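Local coordinates for protein mevalonate 3-kinase (PDB 4RKS) that phosphorylates (R)-mevalonate at its 3-hydroxyl with ATP, a step of the alternative mevalonate pathway to isoprenoids in extreme acidophiles, at residues Gly39-Leu50 with His211-Tyr220; Ile56-Ile65 with Lys323-Ala331. All blocks are in the same frame, centred on the assembly; numbering follows the deposited sequence.

Contact 1 (Gly39-Leu50 with His211-Tyr220); sequences GGIANPVTRTPL and HQNIVRSDLY
H211 meets the loop at G39, G40 and I41 with its imidazole. A chi1 of -68°, CG beside the backbone N, turns the ring toward G40. Beyond CB, H211 CG lies 4.0 Å from G40 N. H211 ND1 then accepts the N-H of G40 at 3.0 Å in a nearly straight bond (172°), though the donor lies 26° out of the ring plane. CE1 and NE2 lie under I41 CD1, a CH-pi contact 3.9 Å from the H211 ring centroid. H211 NE2 is hydrogen-bonded to E159, a substrate-binding residue. Bonds at both nitrogens probably fix the ring's rotation where H211 touches mevalonate. CD2 comes near R47 NH2, which is salt-bridged to D208 and E159.

Y220 OH donates to G39 O at 2.6 Å, in the carbonyl plane and on a lone pair. L50 CB packs against the same hydroxyl. L50 CD1 and V215 CG2 meet tip to tip at 3.9 Å. I214 CG2 presses on G39 C at 3.5 Å.

The contact joins the loop between strands 24-34 and 53-59 to helix 207-214 and the start of helix 220-238. Y257, I260 and L261 of helix 243-262 touch I214.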
loop_
_atom_site.group_PDB
_atom_site.type_symbol
_atom_site.label_atom_id
_atom_site.label_comp_id
_atom_site.label_asym_id
_atom_site.label_seq_id
_atom_site.Cartn_x
_atom_site.Cartn_y
_atom_site.Cartn_z
ATOM N N GLY A 39 -8.277 -1.159 9.131
ATOM C CA GLY A 39 -9.640 -1.588 8.928
ATOM C C GLY A 39 -10.577 -0.484 9.349
ATOM O O GLY A 39 -10.616 -0.111 10.530
ATOM N N GLY A 40 -11.334 0.045 8.391
ATOM C CA GLY A 40 -12.314 1.073 8.690
ATOM C C GLY A 40 -11.999 2.394 8.021
ATOM O O GLY A 40 -10.891 2.922 8.134
ATOM N N ILE A 41 -12.999 2.936 7.334
ATOM C CA ILE A 41 -12.875 4.193 6.616
ATOM C C ILE A 41 -14.000 5.144 7.083
ATOM O O ILE A 41 -15.152 4.730 7.221
ATOM C CB ILE A 41 -12.913 3.921 5.075
ATOM C CG1 ILE A 41 -11.564 4.233 4.442
ATOM C CG2 ILE A 41 -14.027 4.659 4.379
ATOM C CD1 ILE A 41 -10.450 3.414 4.991
ATOM N N ALA A 42 -13.658 6.400 7.358
ATOM C CA ALA A 42 -14.604 7.350 7.967
ATOM C C ALA A 42 -15.778 7.690 7.063
ATOM O O ALA A 42 -16.881 7.962 7.534
ATOM C CB ALA A 42 -13.890 8.623 8.354
ATOM N N ASN A 43 -15.526 7.665 5.764
ATOM C CA ASN A 43 -16.496 8.112 4.778
ATOM C C ASN A 43 -16.150 7.558 3.389
ATOM O O ASN A 43 -14.984 7.531 3.012
ATOM C CB ASN A 43 -16.539 9.639 4.764
ATOM C CG ASN A 43 -17.420 10.176 3.686
ATOM O OD1 ASN A 43 -16.986 10.357 2.549
ATOM N ND2 ASN A 43 -18.679 10.424 4.023
ATOM N N PRO A 44 -17.159 7.102 2.633
ATOM C CA PRO A 44 -16.943 6.468 1.318
ATOM C C PRO A 44 -16.348 7.377 0.233
ATOM O O PRO A 44 -15.816 6.877 -0.764
ATOM C CB PRO A 44 -18.356 6.025 0.906
ATOM C CG PRO A 44 -19.286 6.852 1.739
ATOM C CD PRO A 44 -18.573 7.045 3.042
ATOM N N VAL A 45 -16.444 8.687 0.411
ATOM C CA VAL A 45 -15.919 9.611 -0.586
ATOM C C VAL A 45 -14.472 10.022 -0.289
ATOM O O VAL A 45 -13.580 9.780 -1.098
ATOM C CB VAL A 45 -16.781 10.872 -0.691
ATOM C CG1 VAL A 45 -16.282 11.746 -1.835
ATOM C CG2 VAL A 45 -18.257 10.498 -0.902
ATOM N N THR A 46 -14.250 10.637 0.873
ATOM C CA THR A 46 -12.931 11.112 1.273
ATOM C C THR A 46 -12.004 9.974 1.695
ATOM O O THR A 46 -10.777 10.087 1.602
ATOM C CB THR A 46 -13.041 12.102 2.433
ATOM O OG1 THR A 46 -13.470 11.405 3.610
ATOM C CG2 THR A 46 -14.045 13.173 2.097
ATOM N N ARG A 47 -12.612 8.902 2.194
ATOM C CA ARG A 47 -11.933 7.659 2.558
ATOM C C ARG A 47 -10.843 7.829 3.610
ATOM O O ARG A 47 -9.860 7.093 3.604
ATOM C CB ARG A 47 -11.358 6.984 1.309
ATOM C CG ARG A 47 -12.379 6.776 0.192
ATOM C CD ARG A 47 -11.976 5.608 -0.688
ATOM N NE ARG A 47 -12.137 4.346 0.029
ATOM C CZ ARG A 47 -12.048 3.142 -0.529
ATOM N NH1 ARG A 47 -11.785 3.017 -1.824
ATOM N NH2 ARG A 47 -12.219 2.059 0.211
ATOM N N THR A 48 -11.036 8.768 4.534
ATOM C CA THR A 48 -10.128 8.913 5.676
ATOM C C THR A 48 -10.091 7.646 6.555
ATOM O O THR A 48 -11.133 7.134 6.943
ATOM C CB THR A 48 -10.533 10.122 6.540
ATOM O OG1 THR A 48 -10.635 11.277 5.703
ATOM C CG2 THR A 48 -9.509 10.393 7.650
ATOM N N PRO A 49 -8.883 7.133 6.859
ATOM C CA PRO A 49 -8.728 5.967 7.746
ATOM C C PRO A 49 -9.336 6.208 9.136
ATOM O O PRO A 49 -9.080 7.257 9.722
ATOM C CB PRO A 49 -7.208 5.807 7.857
ATOM C CG PRO A 49 -6.669 6.444 6.627
ATOM C CD PRO A 49 -7.586 7.599 6.333
ATOM N N LEU A 50 -10.110 5.260 9.653
ATOM C CA LEU A 50 -10.724 5.443 10.971
ATOM C C LEU A 50 -9.704 5.428 12.100
ATOM O O LEU A 50 -9.959 5.952 13.182
ATOM C CB LEU A 50 -11.780 4.371 11.224
ATOM C CG LEU A 50 -13.159 4.675 10.650
ATOM C CD1 LEU A 50 -14.132 3.561 10.980
ATOM C CD2 LEU A 50 -13.676 6.016 11.166
ATOM N N HIS A 211 -13.319 -3.239 5.158
ATOM C CA HIS A 211 -13.686 -1.985 5.812
ATOM C C HIS A 211 -15.131 -1.990 6.330
ATOM O O HIS A 211 -15.401 -1.601 7.468
ATOM C CB HIS A 211 -13.480 -0.810 4.844
ATOM C CG HIS A 211 -12.044 -0.547 4.517
ATOM N ND1 HIS A 211 -11.041 -0.627 5.459
ATOM C CD2 HIS A 211 -11.441 -0.219 3.350
ATOM C CE1 HIS A 211 -9.882 -0.353 4.887
ATOM N NE2 HIS A 211 -10.097 -0.102 3.607
ATOM N N GLN A 212 -16.061 -2.432 5.496
ATOM C CA GLN A 212 -17.473 -2.425 5.882
ATOM C C GLN A 212 -17.753 -3.350 7.079
ATOM O O GLN A 212 -18.499 -2.994 7.986
ATOM C CB GLN A 212 -18.350 -2.823 4.686
ATOM C CG GLN A 212 -19.852 -2.714 4.942
ATOM C CD GLN A 212 -20.697 -2.999 3.703
ATOM O OE1 GLN A 212 -20.206 -3.538 2.705
ATOM N NE2 GLN A 212 -21.975 -2.634 3.764
ATOM N N ASN A 213 -17.142 -4.525 7.112
ATOM C CA ASN A 213 -17.492 -5.470 8.183
ATOM C C ASN A 213 -16.694 -5.313 9.479
ATOM O O ASN A 213 -17.237 -5.522 10.563
ATOM C CB ASN A 213 -17.360 -6.900 7.675
ATOM C CG ASN A 213 -18.490 -7.284 6.754
ATOM O OD1 ASN A 213 -19.437 -7.960 7.156
ATOM N ND2 ASN A 213 -18.414 -6.831 5.519
ATOM N N ILE A 214 -15.419 -4.931 9.385
ATOM C CA ILE A 214 -14.584 -4.872 10.579
ATOM C C ILE A 214 -15.155 -3.932 11.641
ATOM O O ILE A 214 -15.034 -4.191 12.834
ATOM C CB ILE A 214 -13.130 -4.444 10.267
ATOM C CG1 ILE A 214 -12.215 -4.931 11.390
ATOM C CG2 ILE A 214 -13.011 -2.899 10.065
ATOM C CD1 ILE A 214 -10.817 -4.380 11.336
ATOM N N VAL A 215 -15.810 -2.860 11.214
ATOM C CA VAL A 215 -16.341 -1.883 12.160
ATOM C C VAL A 215 -17.567 -2.442 12.905
ATOM O O VAL A 215 -18.010 -1.888 13.911
ATOM C CB VAL A 215 -16.699 -0.553 11.438
ATOM C CG1 VAL A 215 -17.018 0.543 12.443
ATOM C CG2 VAL A 215 -15.530 -0.105 10.550
ATOM N N ARG A 216 -18.106 -3.556 12.433
ATOM C CA ARG A 216 -19.252 -4.147 13.129
ATOM C C ARG A 216 -18.854 -4.889 14.414
ATOM O O ARG A 216 -19.702 -5.150 15.278
ATOM C CB ARG A 216 -20.006 -5.087 12.190
ATOM C CG ARG A 216 -20.721 -4.359 11.069
ATOM C CD ARG A 216 -21.210 -5.308 10.002
ATOM N NE ARG A 216 -21.920 -4.573 8.965
ATOM C CZ ARG A 216 -22.255 -5.078 7.788
ATOM N NH1 ARG A 216 -21.939 -6.329 7.487
ATOM N NH2 ARG A 216 -22.905 -4.328 6.914
ATOM N N SER A 217 -17.569 -5.219 14.536
ATOM C CA SER A 217 -17.062 -5.993 15.674
ATOM C C SER A 217 -17.056 -5.228 17.006
ATOM O O SER A 217 -16.688 -4.056 17.069
ATOM C CB SER A 217 -15.645 -6.495 15.373
ATOM O OG SER A 217 -15.099 -7.174 16.489
ATOM N N ASP A 218 -17.458 -5.921 18.069
ATOM C CA ASP A 218 -17.436 -5.380 19.425
ATOM C C ASP A 218 -16.014 -5.092 19.909
ATOM O O ASP A 218 -15.804 -4.299 20.822
ATOM C CB ASP A 218 -18.115 -6.357 20.383
ATOM C CG ASP A 218 -19.334 -7.018 19.764
ATOM O OD1 ASP A 218 -20.069 -6.326 19.027
ATOM O OD2 ASP A 218 -19.550 -8.225 20.000
ATOM N N LEU A 219 -15.040 -5.757 19.304
ATOM C CA LEU A 219 -13.643 -5.510 19.633
ATOM C C LEU A 219 -13.068 -4.334 18.841
ATOM O O LEU A 219 -11.915 -3.956 19.049
ATOM C CB LEU A 219 -12.813 -6.764 19.367
ATOM C CG LEU A 219 -13.324 -8.029 20.033
ATOM C CD1 LEU A 219 -12.770 -9.241 19.311
ATOM C CD2 LEU A 219 -12.916 -8.028 21.488
ATOM N N TYR A 220 -13.858 -3.752 17.938
ATOM C CA TYR A 220 -13.318 -2.711 17.064
ATOM C C TYR A 220 -12.795 -1.486 17.816
ATOM O O TYR A 220 -11.718 -0.987 17.472
ATOM C CB TYR A 220 -14.337 -2.263 16.013
ATOM C CG TYR A 220 -13.729 -1.325 14.988
ATOM C CD1 TYR A 220 -12.650 -1.729 14.212
ATOM C CD2 TYR A 220 -14.231 -0.047 14.800
ATOM C CE1 TYR A 220 -12.080 -0.878 13.277
ATOM C CE2 TYR A 220 -13.684 0.799 13.862
ATOM C CZ TYR A 220 -12.599 0.385 13.110
ATOM O OH TYR A 220 -12.048 1.232 12.183
HETATM O O HOH W 1 -15.557 1.493 7.110
#

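Contact 2 (Ile56-Ile65 with Lys323-Ala331)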
loop_
_atom_site.group_PDB
_atom_site.type_symbol
_atom_site.label_atom_id
_atom_site.label_comp_id
_atom_site.label_asym_id
_atom_site.label_seq_id
_atom_site.Cartn_x
_atom_site.Cartn_y
_atom_site.Cartn_z
ATOM N N ILE A 56 4.749 -0.447 4.451
ATOM C CA ILE A 56 5.982 -0.358 3.660
ATOM C C ILE A 56 5.644 -0.339 2.176
ATOM O O ILE A 56 4.664 -0.960 1.766
ATOM C CB ILE A 56 6.917 -1.566 3.887
ATOM C CG1 ILE A 56 6.087 -2.851 3.870
ATOM C CG2 ILE A 56 7.720 -1.424 5.148
ATOM C CD1 ILE A 56 6.908 -4.130 3.996
ATOM N N ALA A 57 6.449 0.352 1.373
ATOM C CA ALA A 57 6.392 0.193 -0.079
ATOM C C ALA A 57 7.360 -0.917 -0.497
ATOM O O ALA A 57 8.440 -1.044 0.077
ATOM C CB ALA A 57 6.729 1.488 -0.783
ATOM N N TYR A 58 6.972 -1.728 -1.479
ATOM C CA TYR A 58 7.849 -2.805 -1.947
ATOM C C TYR A 58 7.940 -2.832 -3.471
ATOM O O TYR A 58 7.114 -2.226 -4.164
ATOM C CB TYR A 58 7.351 -4.161 -1.443
ATOM C CG TYR A 58 6.093 -4.668 -2.152
ATOM C CD1 TYR A 58 4.826 -4.321 -1.697
ATOM C CD2 TYR A 58 6.181 -5.504 -3.268
ATOM C CE1 TYR A 58 3.684 -4.785 -2.320
ATOM C CE2 TYR A 58 5.039 -5.965 -3.915
ATOM C CZ TYR A 58 3.791 -5.601 -3.432
ATOM O OH TYR A 58 2.643 -6.043 -4.050
ATOM N N SER A 59 8.949 -3.536 -3.984
ATOM C CA SER A 59 8.969 -3.938 -5.387
ATOM C C SER A 59 9.742 -5.249 -5.424
ATOM O O SER A 59 9.883 -5.887 -4.387
ATOM C CB SER A 59 9.618 -2.879 -6.280
ATOM O OG SER A 59 9.328 -3.106 -7.654
ATOM N N ASP A 60 10.245 -5.650 -6.593
ATOM C CA ASP A 60 11.264 -6.707 -6.632
ATOM C C ASP A 60 12.636 -6.031 -6.700
ATOM O O ASP A 60 12.712 -4.807 -6.622
ATOM C CB ASP A 60 11.033 -7.670 -7.796
ATOM C CG ASP A 60 10.980 -6.967 -9.145
ATOM O OD1 ASP A 60 11.462 -5.812 -9.263
ATOM O OD2 ASP A 60 10.460 -7.583 -10.095
ATOM N N SER A 61 13.709 -6.804 -6.851
ATOM C CA SER A 61 15.067 -6.251 -6.784
ATOM C C SER A 61 15.376 -5.334 -7.960
ATOM O O SER A 61 16.219 -4.425 -7.850
ATOM C CB SER A 61 16.117 -7.378 -6.712
ATOM O OG SER A 61 15.793 -8.445 -7.595
ATOM N N CYS A 62 14.670 -5.544 -9.068
ATOM C CA CYS A 62 14.874 -4.765 -10.287
ATOM C C CYS A 62 14.003 -3.508 -10.323
ATOM O O CYS A 62 14.199 -2.634 -11.166
ATOM C CB CYS A 62 14.587 -5.627 -11.523
ATOM S SG CYS A 62 15.568 -7.129 -11.616
ATOM N N GLY A 63 13.033 -3.429 -9.419
ATOM C CA GLY A 63 12.116 -2.299 -9.406
ATOM C C GLY A 63 11.012 -2.426 -10.448
ATOM O O GLY A 63 10.338 -1.445 -10.770
ATOM N N SER A 64 10.818 -3.639 -10.966
ATOM C CA SER A 64 9.869 -3.872 -12.041
ATOM C C SER A 64 8.404 -3.966 -11.596
ATOM O O SER A 64 7.507 -3.785 -12.418
ATOM C CB SER A 64 10.240 -5.149 -12.810
ATOM O OG SER A 64 9.572 -6.299 -12.300
ATOM N N ILE A 65 8.158 -4.287 -10.327
ATOM C CA ILE A 65 6.793 -4.248 -9.794
ATOM C C ILE A 65 6.452 -2.793 -9.464
ATOM O O ILE A 65 7.055 -2.180 -8.571
ATOM C CB ILE A 65 6.623 -5.140 -8.545
ATOM C CG1 ILE A 65 7.031 -6.593 -8.856
ATOM C CG2 ILE A 65 5.178 -5.122 -8.067
ATOM C CD1 ILE A 65 6.741 -7.527 -7.717
ATOM N N LYS A 323 7.348 -14.825 -5.031
ATOM C CA LYS A 323 8.068 -13.653 -5.514
ATOM C C LYS A 323 9.053 -13.161 -4.463
ATOM O O LYS A 323 8.755 -13.178 -3.263
ATOM C CB LYS A 323 7.101 -12.524 -5.875
ATOM C CG LYS A 323 7.150 -12.107 -7.322
ATOM C CD LYS A 323 6.386 -13.078 -8.195
ATOM C CE LYS A 323 6.393 -12.633 -9.652
ATOM N NZ LYS A 323 5.618 -13.550 -10.540
ATOM N N MET A 324 10.215 -12.711 -4.917
ATOM C CA MET A 324 11.209 -12.130 -4.026
ATOM C C MET A 324 11.046 -10.613 -4.024
ATOM O O MET A 324 11.208 -9.969 -5.062
ATOM C CB MET A 324 12.624 -12.521 -4.462
ATOM C CG MET A 324 13.733 -12.011 -3.548
ATOM S SD MET A 324 13.792 -12.817 -1.933
ATOM C CE MET A 324 14.403 -14.445 -2.404
ATOM N N LEU A 325 10.738 -10.052 -2.858
ATOM C CA LEU A 325 10.438 -8.625 -2.730
ATOM C C LEU A 325 11.448 -7.873 -1.863
ATOM O O LEU A 325 12.157 -8.467 -1.052
ATOM C CB LEU A 325 9.036 -8.434 -2.139
ATOM C CG LEU A 325 7.854 -9.141 -2.804
ATOM C CD1 LEU A 325 6.550 -8.859 -2.057
ATOM C CD2 LEU A 325 7.730 -8.729 -4.259
ATOM N N ARG A 326 11.491 -6.553 -2.019
ATOM C CA ARG A 326 12.323 -5.723 -1.163
ATOM C C ARG A 326 11.649 -4.376 -0.877
ATOM O O ARG A 326 10.778 -3.938 -1.629
ATOM C CB ARG A 326 13.697 -5.499 -1.794
ATOM C CG ARG A 326 13.675 -4.787 -3.123
ATOM C CD ARG A 326 15.043 -4.196 -3.447
ATOM N NE ARG A 326 16.127 -5.162 -3.273
ATOM C CZ ARG A 326 17.385 -4.948 -3.648
ATOM N NH1 ARG A 326 17.722 -3.801 -4.225
ATOM N NH2 ARG A 326 18.306 -5.885 -3.452
ATOM N N ILE A 327 12.061 -3.727 0.206
ATOM C CA ILE A 327 11.502 -2.417 0.580
ATOM C C ILE A 327 12.055 -1.340 -0.347
ATOM O O ILE A 327 13.253 -1.286 -0.549
ATOM C CB ILE A 327 11.839 -2.037 2.032
ATOM C CG1 ILE A 327 11.365 -3.114 3.013
ATOM C CG2 ILE A 327 11.292 -0.645 2.381
ATOM C CD1 ILE A 327 10.045 -3.690 2.687
ATOM N N VAL A 328 11.200 -0.488 -0.912
ATOM C CA VAL A 328 11.685 0.575 -1.794
ATOM C C VAL A 328 11.161 1.964 -1.372
ATOM O O VAL A 328 10.494 2.097 -0.329
ATOM C CB VAL A 328 11.319 0.294 -3.270
ATOM C CG1 VAL A 328 11.945 -1.040 -3.733
ATOM C CG2 VAL A 328 9.799 0.267 -3.474
ATOM N N GLY A 329 11.471 2.986 -2.178
ATOM C CA GLY A 329 11.185 4.383 -1.846
ATOM C C GLY A 329 9.839 4.890 -2.364
ATOM O O GLY A 329 8.986 4.097 -2.772
ATOM N N GLY A 330 9.659 6.215 -2.370
ATOM C CA GLY A 330 8.372 6.824 -2.704
ATOM C C GLY A 330 8.144 7.095 -4.189
ATOM O O GLY A 330 8.990 6.776 -5.018
ATOM N N ALA A 331 6.982 7.658 -4.523
ATOM C CA ALA A 331 6.601 7.918 -5.914
ATOM C C ALA A 331 7.522 8.949 -6.549
ATOM O O ALA A 331 8.086 9.791 -5.848
ATOM C CB ALA A 331 5.152 8.397 -5.973
#
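L325 reaches Y58 and I65 with its two methyls. A chi1 of -53°, with CG beside the backbone N, carries them there. L325 CD1 lies 3.6 Å from Y58 CD2, and L325 CD2 3.8 Å from I65 CD1. The Y58 ring is set by a chi1 of 73°, which puts CG between the backbone N and the carbonyl carbon. P31 and I33 of strand 24-34 and I122 also touch the Y58 side chain.

I56 and I327 meet by their CD1 methyls at 3.4 Å, closer than usual van der Waals contact. The two side chains cross at about a right angle, and I195 of strand 193-199 touches both.

Strands 53-59 and 321-327 are antiparallel neighbours in this GHMP-family kinase. S59 and R326 form a hydrogen-bonded pair, with S59 N to R326 O and R326 N to S59 O. Y58 and I327 are the adjacent non-hydrogen-bonded pair. V328 N adds a bond to A57 O at 3.0 Å, coming from above the carbonyl plane. Strand 53-59 also pairs with strand 24-34, and strand 321-327 with strand 193-199.

V328 CG1 packs on S59 CB at 3.9 Å. S59 OG turns back within its own segment and donates to I65 O at 2.6 Å, on a lone pair in the carbonyl plane. R326 bends at chi3, and its aliphatic part runs past D60 O to S61. S61 CB lies over one face of the guanidinium, toward its rim. D60 opens the type I turn D60-G63, and its carboxylate reaches past the turn to S64: D60 OD1 accepts from S64 N on the syn side, and D60 OD2 takes S64 OG at 2.7 Å.

In the fold
Contact 1 (39-50 with 211-220) and contact 2 (56-65 with 323-331) lie on opposite sides of the chain's centre, about 28 Å apart between centres, and do not touch. Both are partly buried; contact 1 lies farther out, its centre about 17 Å from that of the chain, against about 11 Å. Each joins an early part of the chain to a later one. Segment 39-50 is in the loop leading toward strand 53-59, which holds one side of contact 2. In contact 1 the two direct hydrogen bonds join side chains of 211-220 to loop backbone, and H211 lines the mevalonate pocket. Contact 2 is strand pairing with backbone bonds and apolar side chains, and its residues are not part of that pocket.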